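Local coordinates for protein YiiM (Escherichia coli, PDB 1O67) that is of uncertain cellular role but may bind molybdenum and pyridoxal phosphate and act as an oxidoreductase on nitrogenous compounds, at residues D18-K23 with N99-G104; E43-E48 with P163-A168; H71-H76 with G104-N109. The protein carries 1 engineered substitution. All coordinates share one frame; numbering follows the deposited sequence.

Interaction 1 of 3, residues D18-K23 with N99-G104; sequences DVYTGK and NLSTDG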
# COMPACT_ATOMS: atom_id res chain seq x y z
N ASP A 18 12.81 -4.28 -5.65
CA ASP A 18 13.70 -3.13 -5.92
C ASP A 18 13.38 -2.10 -4.82
O ASP A 18 12.20 -2.01 -4.45
CB ASP A 18 13.46 -2.47 -7.26
CG ASP A 18 13.66 -3.37 -8.46
OD1 ASP A 18 14.63 -4.16 -8.39
OD2 ASP A 18 12.90 -3.28 -9.45
N VAL A 19 14.35 -1.36 -4.35
CA VAL A 19 14.19 -0.38 -3.28
C VAL A 19 14.48 1.04 -3.73
O VAL A 19 15.32 1.23 -4.60
CB VAL A 19 15.18 -0.70 -2.12
CG1 VAL A 19 14.94 0.23 -0.93
CG2 VAL A 19 15.04 -2.15 -1.71
N TYR A 20 13.72 2.04 -3.24
CA TYR A 20 13.90 3.43 -3.60
C TYR A 20 13.72 4.39 -2.42
O TYR A 20 12.83 4.16 -1.59
CB TYR A 20 12.88 3.87 -4.66
CG TYR A 20 12.78 3.02 -5.89
CD1 TYR A 20 12.01 1.87 -5.90
CD2 TYR A 20 13.45 3.36 -7.06
CE1 TYR A 20 11.91 1.06 -7.01
CE2 TYR A 20 13.36 2.56 -8.18
CZ TYR A 20 12.59 1.42 -8.15
OH TYR A 20 12.49 0.62 -9.26
N THR A 21 14.55 5.42 -2.32
CA THR A 21 14.38 6.40 -1.22
C THR A 21 14.44 7.82 -1.77
O THR A 21 14.99 8.01 -2.86
CB THR A 21 15.37 6.21 -0.06
OG1 THR A 21 16.72 6.17 -0.54
CG2 THR A 21 15.06 4.91 0.68
N GLY A 22 13.98 8.83 -1.03
CA GLY A 22 13.93 10.17 -1.53
C GLY A 22 14.70 11.33 -1.00
O GLY A 22 14.83 11.56 0.20
N LYS A 23 15.08 12.21 -1.92
CA LYS A 23 15.82 13.43 -1.68
C LYS A 23 15.19 14.63 -2.39
O LYS A 23 15.87 15.60 -2.75
CB LYS A 23 17.26 13.22 -2.20
N ASN A 99 8.40 2.77 -2.07
CA ASN A 99 9.69 2.34 -1.60
C ASN A 99 10.03 0.94 -2.14
O ASN A 99 11.20 0.62 -2.33
CB ASN A 99 9.69 2.18 -0.08
CG ASN A 99 9.55 3.49 0.66
OD1 ASN A 99 8.58 3.68 1.40
ND2 ASN A 99 10.53 4.37 0.47
N LEU A 100 9.03 0.07 -2.23
CA LEU A 100 9.26 -1.30 -2.66
C LEU A 100 8.52 -1.64 -3.96
O LEU A 100 7.32 -1.42 -4.10
CB LEU A 100 8.85 -2.31 -1.57
CG LEU A 100 9.37 -2.10 -0.15
CD1 LEU A 100 8.93 -3.25 0.75
CD2 LEU A 100 10.88 -1.99 -0.12
N SER A 101 9.24 -2.27 -4.86
CA SER A 101 8.73 -2.66 -6.18
C SER A 101 8.99 -4.14 -6.41
O SER A 101 10.12 -4.64 -6.32
CB SER A 101 9.49 -1.80 -7.19
OG SER A 101 9.15 -2.00 -8.53
N THR A 102 7.97 -4.92 -6.73
CA THR A 102 8.09 -6.35 -6.95
C THR A 102 7.24 -6.85 -8.13
O THR A 102 6.42 -6.11 -8.67
CB THR A 102 7.41 -7.08 -5.74
OG1 THR A 102 6.08 -6.55 -5.62
CG2 THR A 102 8.18 -6.92 -4.46
N ASP A 103 7.44 -8.12 -8.45
CA ASP A 103 6.54 -8.81 -9.39
C ASP A 103 5.87 -9.93 -8.57
O ASP A 103 6.45 -10.32 -7.55
CB ASP A 103 7.23 -9.42 -10.60
CG ASP A 103 7.38 -8.40 -11.71
OD1 ASP A 103 6.45 -8.23 -12.52
OD2 ASP A 103 8.44 -7.74 -11.73
N GLY A 104 4.66 -10.36 -8.89
CA GLY A 104 4.09 -11.46 -8.16
C GLY A 104 3.27 -11.23 -6.94
O GLY A 104 2.80 -12.23 -6.38

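Interaction 2 of 3, residues E43-E48 with P163-A168; sequences ELMLTE and PGKVSA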
# COMPACT_ATOMS: atom_id res chain seq x y z
N GLU A 43 22.96 -2.13 1.39
CA GLU A 43 22.18 -2.35 2.60
C GLU A 43 22.01 -1.03 3.35
O GLU A 43 22.90 -0.17 3.36
CB GLU A 43 22.82 -3.40 3.48
CG GLU A 43 23.83 -2.91 4.50
CD GLU A 43 24.54 -4.09 5.16
OE1 GLU A 43 24.68 -5.13 4.46
OE2 GLU A 43 24.91 -3.97 6.34
N LEU A 44 20.80 -0.84 3.87
CA LEU A 44 20.52 0.36 4.65
C LEU A 44 19.73 -0.08 5.87
O LEU A 44 19.41 -1.26 6.00
CB LEU A 44 19.90 1.45 3.84
CG LEU A 44 18.56 1.36 3.16
CD1 LEU A 44 18.26 2.62 2.35
CD2 LEU A 44 18.46 0.13 2.26
N MSE A 45 19.56 0.80 6.83
CA MSE A 45 18.80 0.53 8.04
C MSE A 45 17.31 0.76 7.85
O MSE A 45 16.93 1.73 7.19
CB MSE A 45 19.28 1.48 9.16
CG MSE A 45 20.46 0.90 9.93
SE MSE A 45 20.02 -0.82 10.67
CE MSE A 45 18.54 -0.32 11.78
N LEU A 46 16.50 -0.16 8.34
CA LEU A 46 15.05 0.04 8.32
C LEU A 46 14.67 0.35 9.77
O LEU A 46 14.77 -0.55 10.59
CB LEU A 46 14.29 -1.17 7.81
CG LEU A 46 12.75 -1.14 7.91
CD1 LEU A 46 12.19 0.09 7.21
CD2 LEU A 46 12.14 -2.40 7.33
N THR A 47 14.42 1.59 10.10
CA THR A 47 14.07 2.04 11.44
C THR A 47 12.55 2.11 11.53
O THR A 47 11.91 2.22 10.47
CB THR A 47 14.60 3.45 11.76
OG1 THR A 47 13.82 4.42 11.04
CG2 THR A 47 16.06 3.63 11.35
N GLU A 48 11.97 2.24 12.70
CA GLU A 48 10.53 2.33 12.90
C GLU A 48 9.83 3.35 12.01
O GLU A 48 8.63 3.20 11.74
CB GLU A 48 10.21 2.72 14.36
CG GLU A 48 8.80 2.31 14.75
CD GLU A 48 8.17 3.11 15.87
OE1 GLU A 48 8.68 4.20 16.23
OE2 GLU A 48 7.12 2.64 16.39
N PRO A 163 12.85 -3.19 13.55
CA PRO A 163 13.84 -2.50 12.74
C PRO A 163 15.06 -3.37 12.53
O PRO A 163 15.12 -4.41 13.20
CB PRO A 163 14.13 -1.22 13.49
CG PRO A 163 13.67 -1.46 14.88
CD PRO A 163 12.52 -2.41 14.79
N GLY A 164 15.97 -3.02 11.65
CA GLY A 164 17.17 -3.81 11.40
C GLY A 164 17.73 -3.59 10.01
O GLY A 164 17.19 -2.80 9.22
N LYS A 165 18.88 -4.21 9.71
CA LYS A 165 19.48 -4.06 8.39
C LYS A 165 18.64 -4.85 7.38
O LYS A 165 18.17 -5.94 7.69
CB LYS A 165 20.90 -4.62 8.33
CG LYS A 165 21.77 -4.32 9.54
CD LYS A 165 23.25 -4.33 9.15
CE LYS A 165 24.03 -3.39 10.06
NZ LYS A 165 24.87 -2.41 9.29
N VAL A 166 18.43 -4.23 6.23
CA VAL A 166 17.71 -4.80 5.11
C VAL A 166 18.55 -4.54 3.85
O VAL A 166 19.56 -3.84 3.93
CB VAL A 166 16.34 -4.15 4.88
CG1 VAL A 166 15.35 -4.52 5.96
CG2 VAL A 166 16.48 -2.64 4.75
N SER A 167 18.07 -5.04 2.70
CA SER A 167 18.88 -4.78 1.50
C SER A 167 18.16 -5.06 0.20
O SER A 167 17.31 -5.94 0.11
CB SER A 167 20.16 -5.63 1.60
OG SER A 167 20.57 -6.02 0.30
N ALA A 168 18.61 -4.40 -0.87
CA ALA A 168 18.04 -4.61 -2.19
C ALA A 168 18.33 -6.00 -2.75
O ALA A 168 17.76 -6.35 -3.78
CB ALA A 168 18.53 -3.54 -3.15

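Interaction 3 of 3, residues H71-H76 with G104-N109; sequences HYPREH and GLTESN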
# COMPACT_ATOMS: atom_id res chain seq x y z
N HIS A 71 4.32 0.31 -0.82
CA HIS A 71 4.48 -0.72 -1.82
C HIS A 71 3.56 -0.49 -3.01
O HIS A 71 2.38 -0.21 -2.89
CB HIS A 71 4.23 -2.10 -1.23
CG HIS A 71 4.80 -3.28 -1.95
ND1 HIS A 71 5.45 -4.31 -1.28
CD2 HIS A 71 4.81 -3.64 -3.26
CE1 HIS A 71 5.83 -5.23 -2.14
NE2 HIS A 71 5.47 -4.85 -3.35
N TYR A 72 4.09 -0.69 -4.20
CA TYR A 72 3.33 -0.60 -5.44
C TYR A 72 3.78 -1.71 -6.39
O TYR A 72 4.98 -1.85 -6.64
CB TYR A 72 3.50 0.78 -6.09
CG TYR A 72 2.34 1.03 -7.04
CD1 TYR A 72 1.07 1.29 -6.51
CD2 TYR A 72 2.50 0.95 -8.41
CE1 TYR A 72 -0.01 1.51 -7.33
CE2 TYR A 72 1.41 1.18 -9.25
CZ TYR A 72 0.18 1.44 -8.71
OH TYR A 72 -0.91 1.61 -9.54
N PRO A 73 2.85 -2.56 -6.82
CA PRO A 73 3.17 -3.63 -7.75
C PRO A 73 3.61 -3.15 -9.12
O PRO A 73 2.97 -2.28 -9.72
CB PRO A 73 1.83 -4.36 -7.87
CG PRO A 73 1.13 -4.19 -6.58
CD PRO A 73 1.63 -2.88 -6.02
N ARG A 74 4.71 -3.68 -9.68
CA ARG A 74 5.15 -3.33 -11.03
C ARG A 74 4.13 -3.69 -12.10
O ARG A 74 3.97 -2.99 -13.10
CB ARG A 74 6.48 -3.97 -11.41
CG ARG A 74 7.69 -3.28 -10.81
CD ARG A 74 8.95 -3.64 -11.58
NE ARG A 74 9.42 -4.97 -11.21
CZ ARG A 74 10.14 -5.21 -10.12
NH1 ARG A 74 10.46 -4.20 -9.31
NH2 ARG A 74 10.56 -6.44 -9.84
N GLU A 75 3.35 -4.74 -11.93
CA GLU A 75 2.31 -5.11 -12.87
C GLU A 75 1.44 -3.92 -13.29
O GLU A 75 1.00 -3.81 -14.44
CB GLU A 75 1.35 -6.14 -12.22
CG GLU A 75 1.95 -7.49 -12.05
CD GLU A 75 2.67 -7.74 -10.74
OE1 GLU A 75 3.22 -6.80 -10.12
OE2 GLU A 75 2.67 -8.94 -10.34
N HIS A 76 1.06 -3.08 -12.33
CA HIS A 76 0.17 -1.97 -12.54
C HIS A 76 0.64 -0.98 -13.59
O HIS A 76 -0.18 -0.34 -14.24
CB HIS A 76 -0.10 -1.27 -11.22
CG HIS A 76 -0.95 -2.04 -10.26
ND1 HIS A 76 -1.74 -3.11 -10.63
CD2 HIS A 76 -1.17 -1.84 -8.94
CE1 HIS A 76 -2.40 -3.55 -9.58
NE2 HIS A 76 -2.08 -2.79 -8.53
N GLY A 104 4.66 -10.36 -8.89
CA GLY A 104 4.09 -11.46 -8.16
C GLY A 104 3.27 -11.23 -6.94
O GLY A 104 2.80 -12.23 -6.38
N LEU A 105 3.14 -10.02 -6.43
CA LEU A 105 2.35 -9.68 -5.26
C LEU A 105 1.37 -8.57 -5.68
O LEU A 105 1.80 -7.62 -6.36
CB LEU A 105 3.17 -9.10 -4.13
CG LEU A 105 4.08 -9.96 -3.29
CD1 LEU A 105 5.02 -9.08 -2.46
CD2 LEU A 105 3.28 -10.89 -2.38
N THR A 106 0.10 -8.69 -5.39
CA THR A 106 -0.83 -7.63 -5.78
C THR A 106 -1.87 -7.50 -4.67
O THR A 106 -1.79 -8.19 -3.66
CB THR A 106 -1.57 -7.87 -7.10
OG1 THR A 106 -2.11 -9.21 -7.10
CG2 THR A 106 -0.69 -7.68 -8.34
N GLU A 107 -2.88 -6.68 -4.90
CA GLU A 107 -3.93 -6.51 -3.90
C GLU A 107 -4.72 -7.78 -3.66
O GLU A 107 -5.22 -7.97 -2.54
CB GLU A 107 -4.84 -5.34 -4.28
CG GLU A 107 -4.06 -4.02 -4.34
CD GLU A 107 -3.28 -3.83 -5.63
OE1 GLU A 107 -3.38 -4.72 -6.52
OE2 GLU A 107 -2.55 -2.84 -5.79
N SER A 108 -4.75 -8.70 -4.60
CA SER A 108 -5.55 -9.91 -4.44
C SER A 108 -4.82 -11.08 -3.83
O SER A 108 -5.50 -12.09 -3.60
CB SER A 108 -6.17 -10.33 -5.79
OG SER A 108 -5.17 -10.23 -6.79
N ASN A 109 -3.52 -11.00 -3.59
CA ASN A 109 -2.82 -12.09 -2.96
C ASN A 109 -1.98 -11.63 -1.78
O ASN A 109 -1.12 -12.36 -1.31
CB ASN A 109 -1.99 -12.91 -3.95
CG ASN A 109 -0.80 -12.14 -4.45
OD1 ASN A 109 -0.81 -10.90 -4.42
ND2 ASN A 109 0.23 -12.83 -4.90
O HOH W 1 4.17 -7.39 -7.28

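Interaction 1 of 3, residues D18-K23 with N99-G104
D18 and S101 face each other as a hydrogen-bonded pair of an antiparallel ladder, one of the strand pairings that build the mixed sheet of the MOSC domain. The two strand segments run at 156° to each other. D18 N donates to S101 O at 2.8 Å, and S101 N returns the bond to D18 O at 3.0 Å. One step on, V19 and L100 form the non-hydrogen-bonded pair, with their CA atoms 5.1 Å apart. Just before the strand, N99 O accepts one more backbone bond, from Y20 N at 3.0 Å.

N99 also binds the same residue through its side chain. Its ND2 meets Y20 O at 3.1 Å in a straight bond (167° at the hydrogen) that lies in the amide plane and points almost along the C=O axis of Y20. The amide is held from further sides, because ND2 also bonds D54 OD2 while OD1 accepts from C70 N; together these partners fix its rotation and satisfy a buried polar group.

Apolar contact divides between the two faces. On one, V19 CG2 only grazes L100 CD2 at 4.5 Å, and V19 also packs on L51 of strand 50-51. On the other, the Y20 ring presents its edge to S101: CE1 lies 3.8 Å from S101 CB, which sits in the ring plane, and the ring continues onto A93 and P94.

The acidic end of D18 is turned to a partner beyond the ladder, R74 NH1, through a salt bridge from OD2. S101 places OG anti to its own backbone N (chi1 -180°), where it probably hydrogen-bonds that same nitrogen, while the CB atoms of D18 and S101 stand 4.0 Å apart.

Interaction 2 of 3, residues E43-E48 with P163-A168
V166 packs its two methyl groups against two leucines of the facing strand, and this is the close-fitting side of the contact. Its CG1 lies 4.0 Å from L46 CB, the two side chains crossing at a slant, and its CG2 lies 4.2 Å from L44 CD2. L46 and V166 are buried because further apolar groups close over them: L51 from strand 50-51, A121 and W118, with I123 also against L46.

Behind these side chains the backbones are joined by four hydrogen bonds. V166 N donates to L44 O at 3.1 Å in a nearly straight bond (174° at the hydrogen), and L44 N donates to V166 O at 3.2 Å. The second pair links L46 N to G164 O and G164 N to L46 O, each at 2.9 Å. The register is that of an antiparallel ladder in a three-stranded sheet, with 43-47 in the middle between 50-51 and 164-167. The two segments diverge strongly from a straight antiparallel course, their directions making an angle of 131°.

The opposite face, carrying E43, M45, K165 and S167, is looser and more open to solvent. M45 is a selenomethionine whose chain folds back at chi2 (-57°) and again at chi3, laying SE and CE across the backbone of G164; SE comes 4.1 Å from K165 CG. Farther along, the K165 amine meets the E43 carboxylate in a salt bridge at the exposed surface. K165 NZ stands 3.3 Å from E43 OE2, and the hydrogen bond within the pair is weak. At the other end P163 CB rests beside L46 O and T47 CA, whereas T47 OG1 turns to G50 O in the next strand.

Interaction 3 of 3, residues H71-H76 with G104-N109
E75 and H76, at the start of helix 75-83, each tie the loop 104-109 to the beta-alpha-beta unit formed by strand 69-73, that helix and the parallel strand 100-102 of the MOSC domain. Two carboxylate hydrogen bonds make these ties. E75 OE2 accepts G104 N at 2.8 Å on its syn side. H76 NE2 donates to E107 OE2, also at 2.8 Å and syn; this acceptor lies in the ring plane, and ring and carboxylate are nearly coplanar, 13° apart. The E107 chain bends at chi2 (80°) to bring its carboxylate back to the imidazole edge. OE2 takes a second bond from G155 N.

One water lies between the parts, 2.6 Å from L105 O and 3.1 Å from E75 OE1; it can donate to either, but has more acceptors in reach than protons.

Van der Waals packing lies between these ties. P73 CB lies 4.2 Å from T106 CG2, and the same proline covers one face of the H76 ring near its rim. L105 CD1 approaches H71 CE1 at 3.9 Å; that imidazole is held by Y158 OH at ND1 and T102 OG1 at NE2, and stacks on W156.

Within the loop, N109 bridges the turn with both amide atoms: OD1 accepts T106 N, and ND2 donates to G104 O at 3.0 Å.

In the fold
Interactions 1 and 3 lie 12 Å apart between centres and share G104. R74 of interaction 3 reaches into interaction 1, its NH1 2.6 Å from D18 OD2 and 2.7 Å from S101 OG. Both contacts reach one mixed sheet, in which strands 100-102 and 69-73 are neighbours. Interaction 2 belongs to a separate three-stranded sheet, yet touches interaction 1 by packing, V19 CG2 lying 3.9 Å from A168 CA. From interaction 3 it is separated by about 9 Å between nearest atoms. No cofactor is bound in the coordinates of these contacts, so their relation to a molybdenum or pyridoxal phosphate site remains open.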